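Local atomic coordinates of exonuclease (Laribacter hongkongensis, PDB entry 3SYY), a protein that digests double-stranded DNA with strict 5'-to-3' polarity as a magnesium-binding alkaline exonuclease related to the lambda exonuclease family. Residues 88-92 with 142-146. Numbering follows the deposited sequence.
Sequences LIDHP and MACTG
C144 meets H91 just past the end of strand 89-90: its SG lies 3.8 Å from H91 CB and equally near H91 CA. C144 SG stands 5.1 Å from the centroid of the H91 ring and 77° off the ring normal, so the sulfur faces the ring's edge close to its plane, and its tightest contacts are with CA and CB. With SG beside its own backbone N (chi1 -66°), C144 turns toward this edge, while its CB packs against the carbonyl oxygen of I89. The backbones come close here, 4.2 Å between the CA atoms of H91 and C144. The contact joins the end of strand 89-90, an edge strand within this chain of a small three-stranded sheet, to the C-terminal turn of helix 132-145, within the PDDEXK-type nuclease domain. The helix stops at T145; G146 leaves helical geometry with positive phi, while its N still bonds M142 O. The CB of I89 is directed toward the helix, and its side chain crosses that of T145 at about a right angle, with I89 CG2 4.0 Å from T145 CG2. T145 OG1 is held by Q141 O and R147 N. C144 O lies between I89 CG2, at 3.6 Å, and P92 CD, at 3.5 Å. P92 CD also sits 3.4 Å above one face of the H91 ring, offset toward the rim. F97, backbone-bonded to H91, meets that ring with planes about 15° apart.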
loop_
_atom_site.group_PDB
_atom_site.type_symbol
_atom_site.label_atom_id
_atom_site.label_comp_id
_atom_site.label_asym_id
_atom_site.label_seq_id
_atom_site.Cartn_x
_atom_site.Cartn_y
_atom_site.Cartn_z
ATOM N N LEU A 88 8.294 -24.409 -17.860
ATOM C CA LEU A 88 8.071 -23.385 -18.860
ATOM C C LEU A 88 8.205 -23.964 -20.256
ATOM O O LEU A 88 9.186 -24.611 -20.569
ATOM C CB LEU A 88 9.070 -22.251 -18.657
ATOM C CG LEU A 88 8.723 -21.100 -19.586
ATOM C CD1 LEU A 88 7.751 -20.157 -18.877
ATOM C CD2 LEU A 88 9.994 -20.424 -19.983
ATOM N N ILE A 89 7.209 -23.726 -21.091
ATOM C CA ILE A 89 7.228 -24.171 -22.472
ATOM C C ILE A 89 7.437 -22.951 -23.346
ATOM O O ILE A 89 6.611 -22.036 -23.356
ATOM C CB ILE A 89 5.854 -24.804 -22.864
ATOM C CG1 ILE A 89 5.463 -25.923 -21.879
ATOM C CG2 ILE A 89 5.849 -25.303 -24.330
ATOM C CD1 ILE A 89 6.416 -27.058 -21.895
ATOM N N ASP A 90 8.524 -22.942 -24.109
ATOM C CA ASP A 90 8.774 -21.821 -25.020
ATOM C C ASP A 90 7.814 -21.795 -26.215
ATOM O O ASP A 90 7.344 -22.846 -26.689
ATOM C CB ASP A 90 10.264 -21.818 -25.420
ATOM C CG ASP A 90 11.169 -21.535 -24.225
ATOM O OD1 ASP A 90 10.953 -20.535 -23.488
ATOM O OD2 ASP A 90 12.081 -22.322 -23.976
ATOM N N HIS A 91 7.469 -20.610 -26.683
ATOM C CA HIS A 91 6.623 -20.510 -27.850
ATOM C C HIS A 91 7.390 -21.199 -28.989
ATOM O O HIS A 91 8.629 -21.126 -29.038
ATOM C CB HIS A 91 6.327 -19.060 -28.173
ATOM C CG HIS A 91 5.434 -18.870 -29.354
ATOM N ND1 HIS A 91 4.074 -18.620 -29.245
ATOM C CD2 HIS A 91 5.710 -18.887 -30.681
ATOM C CE1 HIS A 91 3.557 -18.490 -30.455
ATOM N NE2 HIS A 91 4.533 -18.630 -31.343
ATOM N N PRO A 92 6.679 -21.965 -29.834
ATOM C CA PRO A 92 7.431 -22.718 -30.871
ATOM C C PRO A 92 8.320 -21.840 -31.808
ATOM O O PRO A 92 9.382 -22.301 -32.209
ATOM C CB PRO A 92 6.326 -23.472 -31.651
ATOM C CG PRO A 92 5.021 -22.802 -31.284
ATOM C CD PRO A 92 5.242 -22.275 -29.852
ATOM N N MET A 142 -2.025 -22.106 -24.738
ATOM C CA MET A 142 -2.401 -22.893 -25.941
ATOM C C MET A 142 -1.484 -22.584 -27.151
ATOM O O MET A 142 -0.992 -23.506 -27.822
ATOM C CB MET A 142 -3.875 -22.688 -26.261
ATOM C CG MET A 142 -4.723 -23.506 -25.280
ATOM S SD MET A 142 -6.490 -23.480 -25.595
ATOM C CE MET A 142 -7.102 -22.061 -24.706
ATOM N N ALA A 143 -1.203 -21.295 -27.349
ATOM C CA ALA A 143 -0.213 -20.831 -28.349
ATOM C C ALA A 143 1.126 -21.489 -28.183
ATOM O O ALA A 143 1.697 -22.015 -29.170
ATOM C CB ALA A 143 -0.065 -19.346 -28.307
ATOM N N CYS A 144 1.641 -21.492 -26.956
ATOM C CA CYS A 144 2.949 -22.079 -26.705
ATOM C C CYS A 144 3.034 -23.594 -26.808
ATOM O O CYS A 144 4.086 -24.138 -27.186
ATOM C CB CYS A 144 3.514 -21.645 -25.373
ATOM S SG CYS A 144 3.889 -19.858 -25.320
ATOM N N THR A 145 1.954 -24.287 -26.460
ATOM C CA THR A 145 2.017 -25.731 -26.364
ATOM C C THR A 145 1.400 -26.421 -27.553
ATOM O O THR A 145 1.551 -27.628 -27.671
ATOM C CB THR A 145 1.213 -26.283 -25.149
ATOM O OG1 THR A 145 -0.109 -25.711 -25.177
ATOM C CG2 THR A 145 1.951 -26.008 -23.814
ATOM N N GLY A 146 0.633 -25.699 -28.360
ATOM C CA GLY A 146 -0.118 -26.338 -29.443
ATOM C C GLY A 146 -1.397 -27.038 -28.975
ATOM O O GLY A 146 -2.057 -27.749 -29.758
#